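Local coordinates for SusD superfamily protein (Bacteroides thetaiotaomicron, PDB 3MCX) that is of unknown function but, as a SusD-family outer-membrane protein, probably takes part in capturing glycans for uptake, and binds zinc ions, at residues 50-55 with 419-424; 293-298 with 434-439. All blocks are in the same frame, centred on the assembly; numbering follows the deposited sequence.

From the N terminus, the chain first passes through 50-55 at the end of helix 44-51, then 293-298 at the start of helix 295-301, then 419-424 entering helix 420-426, and last 434-439 in the loop before helix 441-444. Contact 1 therefore closes a loop of 363 intervening residues and contact 2 one of 135. Their segments alternate, so the two closures cross. Spatially they adjoin, with centres about 13 Å apart: Ser294 OG lies 2.7 Å from Ala54 O and Ser294 N 2.9 Å from Asp55 O, both consistent with hydrogen bonds. Together they tie the N-terminal part of the chain to three later elements of the SusD-family fold.

Contact 1 (50-55 with 419-424); sequences DCRAAD and EVFYDY
Arg52 lies alongside Phe421, and its first side-chain atom makes the main contact: CB sits 3.5 Å from the ring centroid of Phe421 and only 6° off the ring normal, a CH-pi contact over the face. Farther out, the chain bends at chi2 and chi3, which brings NE to 3.8 Å from Phe421 CZ. The guanidinium stands steeply to the ring, 74° between their planes, and its NH2 goes on to bond Arg456 O. With CG of Phe421 anti to the backbone N (chi1 -178°), the ring is put under Arg52 CB. A serine in place of Phe421 would probably open a gap beneath Arg52 CB and let the arginine stem shift.

Next to this pair, Ala53 CB packs 3.9 Å from Val420 CG1 and 4.0 Å from Tyr424 CE1. The polar groups meet through water. One molecule donates to Asp50 OD1 (2.7 Å) and accepts from Glu419 N (2.9 Å). A second accepts from Ala54 N, is bonded to Tyr424 OH and gives a weak bond to Asp55 OD2, an oxygen also salt-bridged to Arg411. The loop after helix 44-51 thus packs on the start of helix 420-426, away from the zinc sites. No direct hydrogen bond joins the segments, so this largely buried interface, 369 Å² summed over both segments, rests on apolar and CH-pi packing, with water matching the polar groups across it.

Contact 2 (293-298 with 434-439); sequences LSEDFL and KGSWHL
Trp437 turns one face to the start of helix 295-301: Glu295 N stands 3.2 Å above the plane of the Trp437 ring, and Glu295 CB makes a CH-pi contact over its six-membered ring. A water over the same face accepts from Glu295 N and, weakly, from Trp437 N. At the edge, Trp437 NE1 gives a nearly straight bond (173°) to a lone pair of Leu293 O at 2.9 Å, while Leu298 CD1 packs against CZ2. The other flat group, His438, meets Asp296 at its edge: NE2 donates to OD1 over 2.8 Å, a bent bond (136°) from above the carboxylate plane, which lies 64° from the ring plane.

Three N-H groups grip the Asp296 carboxylate. OD1 also accepts from Gly435 N at 2.9 Å, the two donors reaching it from opposite faces of its plane, and OD2 takes Lys434 N on its syn lone pair. These donors would probably stabilise the negative charge. Gly435 comes so close that a beta carbon there would fall 2.6 Å from Asp296 OD1. In one of two Glu295 conformers OE1 accepts from Ser436 N, a bond that may be partial. These bonds hold the type I beta turn Gly435-His438 against the helix start.

Ser294 is the N-cap of helix 295-301: its OG accepts from Phe297 N over 3.2 Å and also bonds to Ala54 O. His438 ND1 is bonded to Tyr72 OH. Strand 56-57 packs on Leu293, Ser294 and His438, and strand 313-314 on Leu298, whose side chain is about 12 Å from a bound zinc ion.

Contact 1 (50-55 with 419-424)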
ATOM      1  N   ASP A  50      -5.304   5.281   1.253  1.00  7.76           N
ATOM      2  CA  ASP A  50      -5.759   6.509   0.629  1.00  7.65           C
ATOM      3  C   ASP A  50      -7.026   7.059   1.293  1.00  8.24           C
ATOM      4  O   ASP A  50      -7.041   8.202   1.727  1.00  7.42           O
ATOM      5  CB  ASP A  50      -5.954   6.262  -0.848  1.00  7.02           C
ATOM      6  CG  ASP A  50      -4.643   6.006  -1.541  1.00  8.86           C
ATOM      7  OD1 ASP A  50      -3.851   6.979  -1.658  1.00  8.27           O
ATOM      8  OD2 ASP A  50      -4.412   4.857  -1.940  1.00  8.15           O
ATOM      9  N   CYS A  51      -8.053   6.256   1.448  1.00  7.03           N
ATOM     10  CA  CYS A  51      -9.312   6.780   1.989  1.00  7.17           C
ATOM     11  C   CYS A  51      -9.260   7.162   3.462  1.00  7.49           C
ATOM     12  O   CYS A  51     -10.150   7.874   3.968  1.00  6.89           O
ATOM     13  CB  CYS A  51     -10.522   5.869   1.712  1.00  7.12           C
ATOM     14  SG  CYS A  51     -10.510   4.306   2.606  1.00  8.19           S
ATOM     15  N   ARG A  52      -8.218   6.718   4.173  1.00  7.47           N
ATOM     16  CA  ARG A  52      -8.018   7.086   5.565  1.00  7.39           C
ATOM     17  C   ARG A  52      -7.341   8.446   5.734  1.00  6.86           C
ATOM     18  O   ARG A  52      -7.316   8.992   6.847  1.00  7.12           O
ATOM     19  CB  ARG A  52      -7.213   5.992   6.296  1.00  7.65           C
ATOM     20  CG  ARG A  52      -7.895   4.661   6.386  1.00  6.66           C
ATOM     21  CD  ARG A  52      -8.927   4.614   7.479  1.00  6.30           C
ATOM     22  NE  ARG A  52      -8.292   4.304   8.767  1.00  6.76           N
ATOM     23  CZ  ARG A  52      -8.966   4.022   9.870  1.00  6.74           C
ATOM     24  NH1 ARG A  52     -10.282   4.125   9.893  1.00  6.88           N
ATOM     25  NH2 ARG A  52      -8.309   3.621  10.959  1.00  7.76           N
ATOM     26  N   ALA A  53      -6.794   8.994   4.644  1.00  6.75           N
ATOM     27  CA  ALA A  53      -6.112  10.289   4.665  1.00  7.04           C
ATOM     28  C   ALA A  53      -7.082  11.352   4.121  1.00  6.82           C
ATOM     29  O   ALA A  53      -8.274  11.298   4.445  1.00  7.54           O
ATOM     30  CB  ALA A  53      -4.745  10.243   3.916  1.00  7.65           C
ATOM     31  N   ALA A  54      -6.603  12.366   3.405  1.00  7.37           N
ATOM     32  CA  ALA A  54      -7.423  13.535   3.064  1.00  7.18           C
ATOM     33  C   ALA A  54      -7.655  13.787   1.584  1.00  7.56           C
ATOM     34  O   ALA A  54      -8.416  14.718   1.249  1.00  7.38           O
ATOM     35  CB  ALA A  54      -6.814  14.809   3.695  1.00  7.43           C
ATOM     36  N   ASP A  55      -6.968  13.018   0.738  1.00  7.38           N
ATOM     37  CA  ASP A  55      -6.925  13.243  -0.703  1.00  7.88           C
ATOM     38  C   ASP A  55      -7.899  12.401  -1.500  1.00  7.16           C
ATOM     39  O   ASP A  55      -8.292  12.804  -2.615  1.00  6.55           O
ATOM     40  CB  ASP A  55      -5.503  13.036  -1.221  1.00  7.22           C
ATOM     41  CG  ASP A  55      -4.552  14.099  -0.727  1.00  7.24           C
ATOM     42  OD1 ASP A  55      -4.956  15.285  -0.679  1.00  8.54           O
ATOM     43  OD2 ASP A  55      -3.397  13.741  -0.395  1.00  8.40           O
ATOM     44  N   GLU A 419      -0.388   4.379   0.399  1.00  7.79           N
ATOM     45  CA  GLU A 419       0.634   4.718   1.396  1.00  7.71           C
ATOM     46  C   GLU A 419       0.452   6.054   2.106  1.00  8.11           C
ATOM     47  O   GLU A 419       1.005   6.231   3.186  1.00  8.57           O
ATOM     48  CB  GLU A 419       2.030   4.699   0.796  1.00  7.84           C
ATOM     49  CG  GLU A 419       2.509   3.315   0.439  1.00  8.99           C
ATOM     50  CD  GLU A 419       2.624   2.420   1.617  1.00  8.51           C
ATOM     51  OE1 GLU A 419       3.147   2.882   2.663  1.00 10.77           O
ATOM     52  OE2 GLU A 419       2.159   1.271   1.567  1.00  9.80           O
ATOM     53  N   VAL A 420      -0.237   7.019   1.505  1.00  8.08           N
ATOM     54  CA  VAL A 420      -0.256   8.368   2.062  1.00  8.71           C
ATOM     55  C   VAL A 420      -0.711   8.475   3.519  1.00  7.49           C
ATOM     56  O   VAL A 420      -0.169   9.289   4.272  1.00  7.91           O
ATOM     57  CB  VAL A 420      -1.015   9.337   1.109  1.00  8.51           C
ATOM     58  CG1 VAL A 420      -1.511  10.608   1.804  1.00  9.84           C
ATOM     59  CG2 VAL A 420      -0.111   9.637  -0.082  1.00 10.68           C
ATOM     60  N   PHE A 421      -1.673   7.668   3.945  1.00  7.09           N
ATOM     61  CA  PHE A 421      -2.069   7.661   5.362  1.00  6.60           C
ATOM     62  C   PHE A 421      -0.874   7.574   6.309  1.00  6.95           C
ATOM     63  O   PHE A 421      -0.771   8.299   7.286  1.00  6.48           O
ATOM     64  CB  PHE A 421      -2.978   6.442   5.540  1.00  7.22           C
ATOM     65  CG  PHE A 421      -3.562   6.231   6.921  1.00  7.00           C
ATOM     66  CD1 PHE A 421      -4.040   7.261   7.695  1.00  6.29           C
ATOM     67  CD2 PHE A 421      -3.734   4.921   7.400  1.00  7.22           C
ATOM     68  CE1 PHE A 421      -4.653   7.011   8.891  1.00  6.60           C
ATOM     69  CE2 PHE A 421      -4.320   4.689   8.606  1.00  8.28           C
ATOM     70  CZ  PHE A 421      -4.793   5.714   9.339  1.00  6.02           C
ATOM     71  N   TYR A 422       0.009   6.644   5.988  1.00  6.54           N
ATOM     72  CA  TYR A 422       1.180   6.359   6.847  1.00  6.80           C
ATOM     73  C   TYR A 422       2.154   7.526   6.887  1.00  6.42           C
ATOM     74  O   TYR A 422       2.841   7.727   7.894  1.00  7.78           O
ATOM     75  CB  TYR A 422       1.830   5.054   6.375  1.00  6.81           C
ATOM     76  CG  TYR A 422       0.823   3.945   6.389  1.00  5.64           C
ATOM     77  CD1 TYR A 422       0.299   3.486   7.608  1.00  7.31           C
ATOM     78  CD2 TYR A 422       0.278   3.467   5.201  1.00  7.20           C
ATOM     79  CE1 TYR A 422      -0.652   2.524   7.659  1.00  7.79           C
ATOM     80  CE2 TYR A 422      -0.740   2.484   5.244  1.00  8.38           C
ATOM     81  CZ  TYR A 422      -1.192   2.039   6.471  1.00  7.73           C
ATOM     82  OH  TYR A 422      -2.203   1.082   6.543  1.00  8.89           O
ATOM     83  N   ASP A 423       2.190   8.330   5.818  1.00  7.35           N
ATOM     84  CA  ASP A 423       2.992   9.576   5.806  1.00  7.73           C
ATOM     85  C   ASP A 423       2.611  10.486   6.966  1.00  7.43           C
ATOM     86  O   ASP A 423       3.470  11.096   7.602  1.00  7.39           O
ATOM     87  CB  ASP A 423       2.803  10.366   4.505  1.00  7.61           C
ATOM     88  CG  ASP A 423       3.217   9.617   3.270  1.00  9.33           C
ATOM     89  OD1 ASP A 423       3.646   8.438   3.315  1.00  7.85           O
ATOM     90  OD2 ASP A 423       3.145  10.260   2.185  1.00  8.99           O
ATOM     91  N   TYR A 424       1.311  10.617   7.231  1.00  7.74           N
ATOM     92  CA  TYR A 424       0.864  11.431   8.339  1.00  7.32           C
ATOM     93  C   TYR A 424       1.219  10.736   9.650  1.00  6.98           C
ATOM     94  O   TYR A 424       1.782  11.357  10.554  1.00  8.10           O
ATOM     95  CB  TYR A 424      -0.650  11.629   8.301  1.00  6.85           C
ATOM     96  CG  TYR A 424      -1.139  12.524   7.193  1.00  6.47           C
ATOM     97  CD1 TYR A 424      -1.374  12.001   5.933  1.00  6.66           C
ATOM     98  CD2 TYR A 424      -1.385  13.877   7.408  1.00  6.51           C
ATOM     99  CE1 TYR A 424      -1.827  12.829   4.906  1.00  6.58           C
ATOM    100  CE2 TYR A 424      -1.837  14.685   6.393  1.00  7.87           C
ATOM    101  CZ  TYR A 424      -2.094  14.140   5.152  1.00  7.07           C
ATOM    102  OH  TYR A 424      -2.546  14.959   4.119  1.00  8.71           O
TER
HETATM  103  O   HOH W   1      -1.167   6.633  -1.273  1.00  8.51           O
HETATM  104  O   HOH W   2      -4.036  13.225   2.387  1.00  7.82           O

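Contact 2 (293-298 with 434-439)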
ATOM      1  N   LEU A 293     -11.477  11.901  -5.766  1.00  5.69           N
ATOM      2  CA  LEU A 293     -10.503  12.831  -5.216  1.00  5.74           C
ATOM      3  C   LEU A 293     -11.204  13.952  -4.469  1.00  5.93           C
ATOM      4  O   LEU A 293     -12.279  14.426  -4.903  1.00  6.42           O
ATOM      5  CB  LEU A 293      -9.642  13.386  -6.347  1.00  5.81           C
ATOM      6  CG  LEU A 293      -8.864  12.325  -7.155  1.00  6.07           C
ATOM      7  CD1 LEU A 293      -8.237  12.901  -8.445  1.00  7.43           C
ATOM      8  CD2 LEU A 293      -7.778  11.669  -6.271  1.00  8.25           C
ATOM      9  N   SER A 294     -10.600  14.389  -3.364  1.00  6.64           N
ATOM     10  CA  SER A 294     -11.120  15.497  -2.586  1.00  6.03           C
ATOM     11  C   SER A 294     -10.663  16.849  -3.131  1.00  6.08           C
ATOM     12  O   SER A 294      -9.724  16.949  -3.933  1.00  6.08           O
ATOM     13  CB  SER A 294     -10.647  15.368  -1.154  1.00  6.58           C
ATOM     14  OG  SER A 294      -9.259  15.625  -1.101  1.00  6.87           O
ATOM     15  N   GLU A 295     -11.309  17.881  -2.661  1.00  5.83           N
ATOM     16  CA  GLU A 295     -10.866  19.227  -2.991  0.50  5.95           C
ATOM     17  C   GLU A 295      -9.494  19.510  -2.368  1.00  5.99           C
ATOM     18  O   GLU A 295      -8.705  20.292  -2.909  1.00  6.98           O
ATOM     19  CB  GLU A 295     -11.867  20.273  -2.529  0.50  5.30           C
ATOM     20  CG  GLU A 295     -11.652  21.620  -3.175  0.50  6.10           C
ATOM     21  CD  GLU A 295     -12.523  22.683  -2.560  0.50  7.42           C
ATOM     22  OE1 GLU A 295     -12.723  22.613  -1.311  0.50  6.16           O
ATOM     23  OE2 GLU A 295     -12.964  23.613  -3.318  0.50  8.65           O
ATOM     24  N   ASP A 296      -9.193  18.883  -1.232  1.00  6.24           N
ATOM     25  CA  ASP A 296      -7.827  19.001  -0.665  1.00  6.94           C
ATOM     26  C   ASP A 296      -6.799  18.578  -1.695  1.00  7.04           C
ATOM     27  O   ASP A 296      -5.801  19.258  -1.870  1.00  6.86           O
ATOM     28  CB  ASP A 296      -7.642  18.169   0.615  1.00  7.22           C
ATOM     29  CG  ASP A 296      -8.777  18.307   1.609  1.00  8.73           C
ATOM     30  OD1 ASP A 296      -9.921  17.850   1.344  1.00  8.31           O
ATOM     31  OD2 ASP A 296      -8.508  18.863   2.691  1.00 10.31           O
ATOM     32  N   PHE A 297      -7.013  17.440  -2.361  1.00  6.65           N
ATOM     33  CA  PHE A 297      -6.075  16.968  -3.345  1.00  6.10           C
ATOM     34  C   PHE A 297      -6.003  17.874  -4.567  1.00  7.19           C
ATOM     35  O   PHE A 297      -4.922  18.225  -5.027  1.00  6.94           O
ATOM     36  CB  PHE A 297      -6.426  15.546  -3.811  1.00  6.42           C
ATOM     37  CG  PHE A 297      -5.414  15.016  -4.788  1.00  6.88           C
ATOM     38  CD1 PHE A 297      -4.139  14.697  -4.348  1.00  8.48           C
ATOM     39  CD2 PHE A 297      -5.692  14.953  -6.150  1.00  8.02           C
ATOM     40  CE1 PHE A 297      -3.160  14.266  -5.241  1.00  8.29           C
ATOM     41  CE2 PHE A 297      -4.735  14.548  -7.034  1.00  8.50           C
ATOM     42  CZ  PHE A 297      -3.460  14.205  -6.580  1.00  8.20           C
ATOM     43  N   LEU A 298      -7.151  18.247  -5.116  1.00  6.55           N
ATOM     44  CA  LEU A 298      -7.143  19.106  -6.311  1.00  6.30           C
ATOM     45  C   LEU A 298      -6.477  20.429  -6.001  1.00  6.32           C
ATOM     46  O   LEU A 298      -5.720  20.961  -6.808  1.00  7.02           O
ATOM     47  CB  LEU A 298      -8.557  19.288  -6.902  1.00  6.06           C
ATOM     48  CG  LEU A 298      -9.175  17.999  -7.496  1.00  6.26           C
ATOM     49  CD1 LEU A 298     -10.518  18.346  -8.171  1.00  8.00           C
ATOM     50  CD2 LEU A 298      -8.220  17.291  -8.474  1.00  8.93           C
ATOM     51  N   LYS A 434     -10.643  18.909   4.758  1.00  7.24           N
ATOM     52  CA  LYS A 434     -11.104  20.290   4.699  1.00  8.00           C
ATOM     53  C   LYS A 434     -11.905  20.636   3.442  1.00  7.36           C
ATOM     54  O   LYS A 434     -12.673  21.592   3.439  1.00  8.57           O
ATOM     55  CB  LYS A 434      -9.935  21.280   4.798  1.00  8.32           C
ATOM     56  CG  LYS A 434      -9.258  21.289   6.177  1.00 13.60           C
ATOM     57  CD  LYS A 434      -8.486  22.578   6.358  1.00 20.97           C
ATOM     58  CE  LYS A 434      -7.200  22.373   7.120  1.00 23.55           C
ATOM     59  NZ  LYS A 434      -6.243  23.559   6.928  1.00 25.63           N
ATOM     60  N   GLY A 435     -11.734  19.813   2.418  1.00  6.70           N
ATOM     61  CA  GLY A 435     -12.351  20.050   1.131  1.00  6.92           C
ATOM     62  C   GLY A 435     -13.860  20.093   1.178  1.00  7.22           C
ATOM     63  O   GLY A 435     -14.493  19.377   1.956  1.00  7.33           O
ATOM     64  N   SER A 436     -14.454  20.911   0.316  1.00  6.86           N
ATOM     65  CA  SER A 436     -15.875  21.230   0.397  1.00  7.92           C
ATOM     66  C   SER A 436     -16.829  20.099   0.015  1.00  7.84           C
ATOM     67  O   SER A 436     -18.034  20.226   0.303  1.00 10.82           O
ATOM     68  CB  SER A 436     -16.210  22.487  -0.421  1.00  8.25           C
ATOM     69  OG  SER A 436     -16.087  22.229  -1.792  1.00 12.31           O
ATOM     70  N   TRP A 437     -16.342  19.048  -0.642  1.00  6.53           N
ATOM     71  CA  TRP A 437     -17.203  17.909  -0.928  1.00  5.71           C
ATOM     72  C   TRP A 437     -16.936  16.664  -0.120  1.00  6.10           C
ATOM     73  O   TRP A 437     -17.484  15.614  -0.418  1.00  6.37           O
ATOM     74  CB  TRP A 437     -17.316  17.614  -2.425  1.00  6.18           C
ATOM     75  CG  TRP A 437     -16.023  17.369  -3.201  1.00  4.48           C
ATOM     76  CD1 TRP A 437     -15.380  16.198  -3.371  1.00  6.07           C
ATOM     77  CD2 TRP A 437     -15.289  18.343  -3.967  1.00  4.51           C
ATOM     78  NE1 TRP A 437     -14.280  16.362  -4.172  1.00  6.06           N
ATOM     79  CE2 TRP A 437     -14.188  17.674  -4.535  1.00  4.71           C
ATOM     80  CE3 TRP A 437     -15.462  19.711  -4.230  1.00  6.04           C
ATOM     81  CZ2 TRP A 437     -13.279  18.315  -5.373  1.00  6.99           C
ATOM     82  CZ3 TRP A 437     -14.544  20.357  -5.050  1.00  5.61           C
ATOM     83  CH2 TRP A 437     -13.469  19.659  -5.608  1.00  5.46           C
ATOM     84  N   HIS A 438     -16.145  16.758   0.947  1.00  5.60           N
ATOM     85  CA  HIS A 438     -16.129  15.676   1.892  1.00  5.73           C
ATOM     86  C   HIS A 438     -17.536  15.414   2.375  1.00  5.85           C
ATOM     87  O   HIS A 438     -18.394  16.318   2.484  1.00  6.62           O
ATOM     88  CB  HIS A 438     -15.186  15.987   3.044  1.00  4.88           C
ATOM     89  CG  HIS A 438     -13.754  15.713   2.712  1.00  5.82           C
ATOM     90  ND1 HIS A 438     -13.235  14.433   2.618  1.00  6.30           N
ATOM     91  CD2 HIS A 438     -12.726  16.560   2.442  1.00  6.84           C
ATOM     92  CE1 HIS A 438     -11.952  14.502   2.289  1.00  5.89           C
ATOM     93  NE2 HIS A 438     -11.614  15.789   2.200  1.00  4.97           N
ATOM     94  N   LEU A 439     -17.772  14.151   2.716  1.00  5.62           N
ATOM     95  CA  LEU A 439     -19.125  13.764   3.063  1.00  5.83           C
ATOM     96  C   LEU A 439     -19.559  14.324   4.409  1.00  6.22           C
ATOM     97  O   LEU A 439     -18.748  14.434   5.332  1.00  6.32           O
ATOM     98  CB  LEU A 439     -19.280  12.257   3.090  1.00  6.07           C
ATOM     99  CG  LEU A 439     -18.941  11.582   1.790  1.00  6.97           C
ATOM    100  CD1 LEU A 439     -19.331  10.059   1.838  1.00  5.96           C
ATOM    101  CD2 LEU A 439     -19.534  12.276   0.574  1.00  7.77           C
TER
HETATM  102  O   HOH W   3     -13.577  17.340  -0.878  1.00  5.99           O